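Local structure of protein MJ1225 (Methanocaldococcus jannaschii, 3KH5) at residues V40-A43 with V48-I51; A118-D123 with L127-T132. The protein binds AMP and ADP, contains four CBS repeats and is probably an archaeal counterpart of the regulatory gamma subunit of AMP-activated protein kinase. All coordinates share one frame; numbering follows the deposited sequence.

Interaction 1 (40-43 with 48-51) and interaction 2 (118-123 with 127-132) are equivalent beta hairpins of the first and second CBS repeats, following one another along the chain with centres about 12 Å apart. Each carries a classic beta bulge near its turn. The hairpins pack against each other through Val48, whose CG2 lies 3.7 Å from Val121 CG1 and also meets Leu127 and Pro119; Val41 adds a further contact to Leu127. Strand 37-41 pairs with strand 48-53, while strand 117-121 lies between 97-98 and 127-132. Ile51 and Pro119 line one ADP pocket, Leu130 and Thr132 a second, as expected for two CBS repeats paired as a Bateman module.

Interaction 1 of 2, residues V40-A43 with V48-I51; sequences VVNA and VVGI. With ADP (adenosine-5'-diphosphate), chain D.
Val40 turns CG1 anti to its own N (chi1 -174°) and CG2 anti to its carbonyl carbon, which sets CG1 4.2 Å from CG2 of Val49, the two side chains crossing at about a right angle, and brings CG2 beside the backbone between Gly50 and Ile51. Val49 sets CG1 anti to its carbonyl carbon (chi1 -61°), which leaves CG2 between N and the carbonyl carbon, close to the carbonyl oxygen of Val40, while CG1 meets the amide of Asn42: Val49 CG1 is 3.5 Å from Asn42 OD1 and nearly as close to ND2. That amide is anchored in the turn, where OD1 accepts a hydrogen bond from Asn45 ND2. Beyond these side chains, Val41 CG1 meets Val48 CG2 at 4.3 Å on the face that packs against the neighbouring hairpin 117-132.

The backbones run antiparallel, and Val49 and Gly50 together oppose Val40, the definition of a classic beta bulge. Val40 O takes a bond from Val49 N (2.9 Å) and a weak one from Gly50 N (3.2 Å), while Val40 N gives a nearly straight bond to Gly50 O (2.8 Å), approaching 59° out of that carbonyl's plane. Glycine suits this position: a beta carbon on Gly50 would lie tightly against CB of Val40.

Past the bulge, Ile51 turns from Val40 toward ADP. Its CG2 sits 3.7 Å from C4 of the nucleotide, and CD1 lies near N7, so both methyls rest on the purine. Arg37, Thr53, Asp56 and the backbone N atoms of Ile95 and Gly116 hydrogen-bond the same ADP. The chemistry is thus divided: backbone bonds fix the bulge, the isoleucine offers the adenine an apolar surface, and the nucleotide's hydrogen bonds come from other residues.

Interaction 2 of 2, residues A118-D123 with L127-T132; sequences APIVND and LISLIT. With ADP (adenosine-5'-diphosphate), chain B.
Ile120 reaches along the opposite strand: CG1 is anti to the carbonyl carbon (chi1 -65°), and CD1 ends 3.9 Å from Ile131 CB and 4.0 Å from Ser129 CB. On the other face, Leu130 lies side by side with Pro119. Its CG stands anti to the backbone N (chi1 -178°), which lays CD1 along the proline, 3.5 Å from Pro119 N, and CD2 toward the base, 3.8 Å from N7 of ADP. Replacing Leu130 with an alanine would probably leave a gap beside the proline ring and strip the adenine of an apolar neighbour. Leu127 starts away from the partner strand, but its CD1 returns to meet Pro119 CB at 3.8 Å.

Ile128 and Ser129 both oppose Ile120 in a classic beta bulge, and Ile120 O accepts from both their N atoms. Ile128 crosses Asn122 at about a right angle, its CG1 near Asn122 N; OD1 of Asn122 accepts hydrogen bonds from N of Glu124 and of Gln126, bracing the turn. Thr132 OG1 donates to O2A of ADP at 2.8 Å.

Strand 97-98 runs parallel to 117-121, its Leu97 bonded to the backbones of Pro119 and Val121 and touched by Ile131; Leu127 bonds to Asn46 of the neighbouring hairpin, and Thr132 is the N-cap of helix 133-140.

Interaction 1 of 2, residues V40-A43 with V48-I51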
ATOM      1  N   VAL A  40      -2.580 -14.950   1.345  1.00 31.98           N
ATOM      2  CA  VAL A  40      -2.688 -15.963   2.372  1.00 32.30           C
ATOM      3  C   VAL A  40      -3.214 -17.220   1.678  1.00 33.29           C
ATOM      4  O   VAL A  40      -4.255 -17.192   1.009  1.00 33.29           O
ATOM      5  CB  VAL A  40      -3.578 -15.500   3.550  1.00 32.04           C
ATOM      6  CG1 VAL A  40      -3.560 -16.526   4.671  1.00 31.20           C
ATOM      7  CG2 VAL A  40      -3.101 -14.146   4.083  1.00 31.49           C
ATOM      8  N   VAL A  41      -2.458 -18.306   1.803  1.00 34.50           N
ATOM      9  CA  VAL A  41      -2.770 -19.557   1.114  1.00 35.81           C
ATOM     10  C   VAL A  41      -2.837 -20.738   2.093  1.00 37.19           C
ATOM     11  O   VAL A  41      -2.227 -20.690   3.164  1.00 37.05           O
ATOM     12  CB  VAL A  41      -1.732 -19.868  -0.005  1.00 35.72           C
ATOM     13  CG1 VAL A  41      -1.731 -18.791  -1.088  1.00 35.30           C
ATOM     14  CG2 VAL A  41      -0.324 -20.097   0.567  1.00 35.43           C
ATOM     15  N   ASN A  42      -3.569 -21.791   1.734  1.00 39.08           N
ATOM     16  CA  ASN A  42      -3.496 -23.054   2.480  1.00 41.20           C
ATOM     17  C   ASN A  42      -2.141 -23.729   2.267  1.00 42.44           C
ATOM     18  O   ASN A  42      -1.568 -23.630   1.178  1.00 42.55           O
ATOM     19  CB  ASN A  42      -4.601 -24.014   2.046  1.00 41.22           C
ATOM     20  CG  ASN A  42      -5.989 -23.483   2.322  1.00 41.85           C
ATOM     21  OD1 ASN A  42      -6.902 -23.662   1.516  1.00 42.62           O
ATOM     22  ND2 ASN A  42      -6.160 -22.825   3.464  1.00 41.80           N
ATOM     23  N   ALA A  43      -1.651 -24.444   3.286  1.00 44.20           N
ATOM     24  CA  ALA A  43      -0.269 -24.990   3.248  1.00 45.84           C
ATOM     25  C   ALA A  43       0.110 -26.236   2.386  1.00 46.87           C
ATOM     26  O   ALA A  43       1.212 -26.248   1.829  1.00 47.15           O
ATOM     27  CB  ALA A  43       0.254 -25.176   4.691  1.00 45.85           C
ATOM     28  N   VAL A  48      -5.747 -19.720  -2.577  1.00 39.04           N
ATOM     29  CA  VAL A  48      -5.827 -18.371  -2.018  1.00 37.67           C
ATOM     30  C   VAL A  48      -7.066 -18.256  -1.139  1.00 36.69           C
ATOM     31  O   VAL A  48      -8.194 -18.397  -1.617  1.00 36.76           O
ATOM     32  CB  VAL A  48      -5.865 -17.283  -3.123  1.00 37.67           C
ATOM     33  CG1 VAL A  48      -6.018 -15.888  -2.512  1.00 37.53           C
ATOM     34  CG2 VAL A  48      -4.611 -17.347  -3.980  1.00 37.63           C
ATOM     35  N   VAL A  49      -6.846 -18.018   0.150  1.00 35.25           N
ATOM     36  CA  VAL A  49      -7.947 -17.881   1.098  1.00 33.86           C
ATOM     37  C   VAL A  49      -7.988 -16.490   1.724  1.00 32.92           C
ATOM     38  O   VAL A  49      -8.906 -16.177   2.482  1.00 32.85           O
ATOM     39  CB  VAL A  49      -7.920 -18.974   2.210  1.00 33.95           C
ATOM     40  CG1 VAL A  49      -8.047 -20.375   1.610  1.00 33.90           C
ATOM     41  CG2 VAL A  49      -6.663 -18.854   3.079  1.00 33.84           C
ATOM     42  N   GLY A  50      -7.003 -15.655   1.411  1.00 31.88           N
ATOM     43  CA  GLY A  50      -6.956 -14.308   1.976  1.00 30.95           C
ATOM     44  C   GLY A  50      -5.815 -13.489   1.412  1.00 30.36           C
ATOM     45  O   GLY A  50      -5.052 -13.973   0.574  1.00 30.34           O
ATOM     46  N   ILE A  51      -5.713 -12.242   1.865  1.00 29.80           N
ATOM     47  CA  ILE A  51      -4.612 -11.351   1.504  1.00 29.42           C
ATOM     48  C   ILE A  51      -4.410 -10.349   2.645  1.00 29.16           C
ATOM     49  O   ILE A  51      -5.373  -9.943   3.299  1.00 28.85           O
ATOM     50  CB  ILE A  51      -4.865 -10.645   0.137  1.00 29.48           C
ATOM     51  CG1 ILE A  51      -3.602  -9.928  -0.364  1.00 29.81           C
ATOM     52  CG2 ILE A  51      -6.082  -9.708   0.201  1.00 29.48           C
ATOM     53  CD1 ILE A  51      -3.584  -9.677  -1.869  1.00 30.67           C
TER
HETATM   54  PB  ADP D 283      -4.113  -1.583  -2.794  1.00 39.70           P
HETATM   55  O1B ADP D 283      -4.893  -0.370  -3.172  1.00 39.91           O
HETATM   56  O2B ADP D 283      -2.509  -1.305  -2.861  1.00 40.06           O
HETATM   57  O3B ADP D 283      -4.373  -2.862  -3.750  1.00 40.07           O
HETATM   58  PA  ADP D 283      -3.668  -1.410  -0.187  1.00 36.13           P
HETATM   59  O1A ADP D 283      -4.163  -0.207   0.520  1.00 36.91           O
HETATM   60  O2A ADP D 283      -2.652  -2.369   0.652  1.00 36.23           O
HETATM   61  O3A ADP D 283      -4.459  -2.136  -1.352  1.00 38.46           O
HETATM   62  O5' ADP D 283      -4.790  -2.245   0.689  1.00 34.15           O
HETATM   63  C5' ADP D 283      -6.126  -1.756   1.023  1.00 30.46           C
HETATM   64  C4' ADP D 283      -7.089  -2.911   1.442  1.00 28.28           C
HETATM   65  O4' ADP D 283      -7.427  -3.667   0.236  1.00 27.79           O
HETATM   66  C3' ADP D 283      -6.511  -3.921   2.456  1.00 27.65           C
HETATM   67  O3' ADP D 283      -7.539  -4.280   3.389  1.00 27.89           O
HETATM   68  C2' ADP D 283      -6.119  -5.114   1.578  1.00 27.48           C
HETATM   69  O2' ADP D 283      -6.170  -6.358   2.294  1.00 28.15           O
HETATM   70  C1' ADP D 283      -7.201  -5.072   0.504  1.00 27.45           C
HETATM   71  N9  ADP D 283      -6.742  -5.738  -0.750  1.00 27.57           N
HETATM   72  C8  ADP D 283      -5.607  -5.553  -1.436  1.00 27.68           C
HETATM   73  N7  ADP D 283      -5.602  -6.356  -2.508  1.00 28.20           N
HETATM   74  C5  ADP D 283      -6.737  -7.048  -2.498  1.00 27.68           C
HETATM   75  C6  ADP D 283      -7.297  -8.014  -3.325  1.00 28.32           C
HETATM   76  N6  ADP D 283      -6.656  -8.438  -4.411  1.00 28.14           N
HETATM   77  N1  ADP D 283      -8.502  -8.515  -3.005  1.00 28.28           N
HETATM   78  C2  ADP D 283      -9.162  -8.108  -1.927  1.00 28.32           C
HETATM   79  N3  ADP D 283      -8.655  -7.189  -1.119  1.00 27.69           N
HETATM   80  C4  ADP D 283      -7.455  -6.651  -1.384  1.00 27.96           C

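Interaction 2 of 2, residues A118-D123 with L127-T132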
ATOM      1  N   ALA A 118      -3.343  -8.125  -7.668  1.00 33.95           N
ATOM      2  CA  ALA A 118      -4.281  -9.249  -7.635  1.00 34.27           C
ATOM      3  C   ALA A 118      -3.582 -10.587  -7.852  1.00 34.60           C
ATOM      4  O   ALA A 118      -2.824 -10.733  -8.815  1.00 34.68           O
ATOM      5  CB  ALA A 118      -5.384  -9.051  -8.677  1.00 34.29           C
ATOM      6  N   PRO A 119      -3.834 -11.566  -6.961  1.00 34.97           N
ATOM      7  CA  PRO A 119      -3.342 -12.920  -7.189  1.00 35.48           C
ATOM      8  C   PRO A 119      -3.894 -13.480  -8.499  1.00 36.05           C
ATOM      9  O   PRO A 119      -5.051 -13.227  -8.846  1.00 36.09           O
ATOM     10  CB  PRO A 119      -3.909 -13.702  -5.997  1.00 35.38           C
ATOM     11  CG  PRO A 119      -4.118 -12.679  -4.940  1.00 35.17           C
ATOM     12  CD  PRO A 119      -4.578 -11.468  -5.690  1.00 34.99           C
ATOM     13  N   ILE A 120      -3.056 -14.198  -9.236  1.00 36.84           N
ATOM     14  CA  ILE A 120      -3.511 -14.911 -10.421  1.00 37.64           C
ATOM     15  C   ILE A 120      -3.672 -16.364 -10.010  1.00 38.54           C
ATOM     16  O   ILE A 120      -2.743 -16.968  -9.466  1.00 38.69           O
ATOM     17  CB  ILE A 120      -2.526 -14.767 -11.598  1.00 37.55           C
ATOM     18  CG1 ILE A 120      -2.470 -13.306 -12.057  1.00 37.02           C
ATOM     19  CG2 ILE A 120      -2.944 -15.654 -12.771  1.00 37.38           C
ATOM     20  CD1 ILE A 120      -1.120 -12.893 -12.624  1.00 36.87           C
ATOM     21  N   VAL A 121      -4.862 -16.911 -10.241  1.00 39.64           N
ATOM     22  CA  VAL A 121      -5.181 -18.265  -9.794  1.00 40.86           C
ATOM     23  C   VAL A 121      -5.611 -19.168 -10.943  1.00 42.06           C
ATOM     24  O   VAL A 121      -6.043 -18.694 -11.998  1.00 41.87           O
ATOM     25  CB  VAL A 121      -6.288 -18.285  -8.693  1.00 40.70           C
ATOM     26  CG1 VAL A 121      -5.888 -17.432  -7.495  1.00 40.42           C
ATOM     27  CG2 VAL A 121      -7.646 -17.840  -9.250  1.00 40.73           C
ATOM     28  N   ASN A 122      -5.491 -20.477 -10.732  1.00 43.78           N
ATOM     29  CA  ASN A 122      -6.020 -21.427 -11.698  1.00 45.60           C
ATOM     30  C   ASN A 122      -7.477 -21.748 -11.393  1.00 46.69           C
ATOM     31  O   ASN A 122      -8.113 -21.061 -10.586  1.00 46.80           O
ATOM     32  CB  ASN A 122      -5.144 -22.690 -11.789  1.00 45.66           C
ATOM     33  CG  ASN A 122      -5.104 -23.492 -10.499  1.00 46.19           C
ATOM     34  OD1 ASN A 122      -5.933 -23.317  -9.604  1.00 46.88           O
ATOM     35  ND2 ASN A 122      -4.133 -24.393 -10.403  1.00 46.68           N
ATOM     36  N   ASP A 123      -8.005 -22.783 -12.038  1.00 48.14           N
ATOM     37  CA  ASP A 123      -9.413 -23.132 -11.879  1.00 49.43           C
ATOM     38  C   ASP A 123      -9.751 -23.681 -10.487  1.00 49.90           C
ATOM     39  O   ASP A 123     -10.916 -23.652 -10.081  1.00 50.00           O
ATOM     40  CB  ASP A 123      -9.887 -24.067 -13.002  1.00 49.71           C
ATOM     41  CG  ASP A 123     -10.316 -23.305 -14.262  1.00 50.57           C
ATOM     42  OD1 ASP A 123     -10.332 -22.052 -14.244  1.00 51.34           O
ATOM     43  OD2 ASP A 123     -10.645 -23.963 -15.273  1.00 51.27           O
ATOM     44  N   LEU A 127      -2.805 -20.599  -6.122  1.00 44.46           N
ATOM     45  CA  LEU A 127      -1.978 -19.460  -6.502  1.00 43.51           C
ATOM     46  C   LEU A 127      -1.018 -19.827  -7.631  1.00 42.92           C
ATOM     47  O   LEU A 127      -0.265 -20.798  -7.526  1.00 42.81           O
ATOM     48  CB  LEU A 127      -1.203 -18.917  -5.299  1.00 43.48           C
ATOM     49  CG  LEU A 127      -0.397 -17.638  -5.552  1.00 43.49           C
ATOM     50  CD1 LEU A 127      -1.315 -16.438  -5.751  1.00 43.55           C
ATOM     51  CD2 LEU A 127       0.564 -17.385  -4.411  1.00 43.47           C
ATOM     52  N   ILE A 128      -1.060 -19.044  -8.705  1.00 42.19           N
ATOM     53  CA  ILE A 128      -0.185 -19.229  -9.858  1.00 41.55           C
ATOM     54  C   ILE A 128       0.885 -18.139  -9.874  1.00 40.87           C
ATOM     55  O   ILE A 128       2.082 -18.430  -9.956  1.00 40.91           O
ATOM     56  CB  ILE A 128      -1.002 -19.237 -11.191  1.00 41.61           C
ATOM     57  CG1 ILE A 128      -1.839 -20.526 -11.323  1.00 41.84           C
ATOM     58  CG2 ILE A 128      -0.092 -19.057 -12.414  1.00 41.66           C
ATOM     59  CD1 ILE A 128      -1.086 -21.831 -10.974  1.00 42.19           C
ATOM     60  N   SER A 129       0.435 -16.889  -9.782  1.00 39.92           N
ATOM     61  CA  SER A 129       1.312 -15.725  -9.776  1.00 39.09           C
ATOM     62  C   SER A 129       0.597 -14.543  -9.121  1.00 38.51           C
ATOM     63  O   SER A 129      -0.328 -14.729  -8.328  1.00 38.30           O
ATOM     64  CB  SER A 129       1.731 -15.371 -11.208  1.00 39.10           C
ATOM     65  OG  SER A 129       2.809 -14.449 -11.205  1.00 39.31           O
ATOM     66  N   LEU A 130       1.036 -13.334  -9.464  1.00 37.96           N
ATOM     67  CA  LEU A 130       0.441 -12.092  -8.986  1.00 37.57           C
ATOM     68  C   LEU A 130       0.822 -10.973  -9.947  1.00 37.22           C
ATOM     69  O   LEU A 130       1.950 -10.926 -10.442  1.00 37.39           O
ATOM     70  CB  LEU A 130       0.932 -11.752  -7.576  1.00 37.57           C
ATOM     71  CG  LEU A 130       0.360 -10.485  -6.927  1.00 37.62           C
ATOM     72  CD1 LEU A 130      -0.588 -10.847  -5.793  1.00 37.74           C
ATOM     73  CD2 LEU A 130       1.500  -9.642  -6.392  1.00 37.92           C
ATOM     74  N   ILE A 131      -0.130 -10.083 -10.210  1.00 36.60           N
ATOM     75  CA  ILE A 131       0.099  -8.903 -11.045  1.00 35.90           C
ATOM     76  C   ILE A 131      -0.292  -7.645 -10.265  1.00 35.36           C
ATOM     77  O   ILE A 131      -1.278  -7.645  -9.529  1.00 35.20           O
ATOM     78  CB  ILE A 131      -0.685  -8.990 -12.389  1.00 35.98           C
ATOM     79  CG1 ILE A 131      -0.318  -7.847 -13.344  1.00 36.23           C
ATOM     80  CG2 ILE A 131      -2.191  -9.035 -12.165  1.00 35.73           C
ATOM     81  CD1 ILE A 131       0.738  -8.213 -14.362  1.00 37.00           C
ATOM     82  N   THR A 132       0.493  -6.582 -10.424  1.00 34.74           N
ATOM     83  CA  THR A 132       0.206  -5.312  -9.769  1.00 34.19           C
ATOM     84  C   THR A 132       0.151  -4.235 -10.838  1.00 33.88           C
ATOM     85  O   THR A 132       0.513  -4.485 -11.992  1.00 33.85           O
ATOM     86  CB  THR A 132       1.297  -4.933  -8.748  1.00 34.14           C
ATOM     87  OG1 THR A 132       2.510  -4.612  -9.441  1.00 34.00           O
ATOM     88  CG2 THR A 132       1.559  -6.074  -7.766  1.00 34.02           C
TER
HETATM   89  PB  ADP B 281       2.662  -3.766  -3.230  1.00 83.89           P
HETATM   90  O1B ADP B 281       3.837  -4.434  -2.625  1.00 84.21           O
HETATM   91  O2B ADP B 281       2.623  -2.183  -2.870  1.00 84.09           O
HETATM   92  O3B ADP B 281       1.269  -4.325  -2.675  1.00 84.15           O
HETATM   93  PA  ADP B 281       3.521  -2.864  -5.704  1.00 80.80           P
HETATM   94  O1A ADP B 281       4.638  -2.153  -5.003  1.00 81.06           O
HETATM   95  O2A ADP B 281       3.664  -3.239  -7.297  1.00 80.96           O
HETATM   96  O3A ADP B 281       2.600  -3.899  -4.833  1.00 82.53           O
HETATM   97  O5' ADP B 281       4.467  -4.215  -5.628  1.00 78.64           O
HETATM   98  C5' ADP B 281       5.923  -4.239  -5.480  1.00 74.75           C
HETATM   99  C4' ADP B 281       6.625  -5.094  -6.579  1.00 71.65           C
HETATM  100  O4' ADP B 281       6.989  -6.444  -6.147  1.00 69.44           O
HETATM  101  C3' ADP B 281       5.671  -5.239  -7.767  1.00 70.50           C
HETATM  102  O3' ADP B 281       6.362  -4.952  -9.000  1.00 70.79           O
HETATM  103  C2' ADP B 281       5.181  -6.684  -7.736  1.00 68.86           C
HETATM  104  O2' ADP B 281       5.383  -7.230  -9.042  1.00 68.90           O
HETATM  105  C1' ADP B 281       6.066  -7.427  -6.718  1.00 66.97           C
HETATM  106  N9  ADP B 281       5.358  -8.116  -5.565  1.00 63.11           N
HETATM  107  C8  ADP B 281       4.411  -7.591  -4.780  1.00 61.60           C
HETATM  108  N7  ADP B 281       4.035  -8.487  -3.865  1.00 60.07           N
HETATM  109  C5  ADP B 281       4.747  -9.595  -4.057  1.00 59.32           C
HETATM  110  C6  ADP B 281       4.796 -10.840  -3.428  1.00 58.01           C
HETATM  111  N6  ADP B 281       4.005 -11.110  -2.392  1.00 56.86           N
HETATM  112  N1  ADP B 281       5.657 -11.769  -3.886  1.00 57.88           N
HETATM  113  C2  ADP B 281       6.449 -11.513  -4.922  1.00 58.58           C
HETATM  114  N3  ADP B 281       6.425 -10.336  -5.539  1.00 59.51           N
HETATM  115  C4  ADP B 281       5.587  -9.361  -5.137  1.00 60.67           C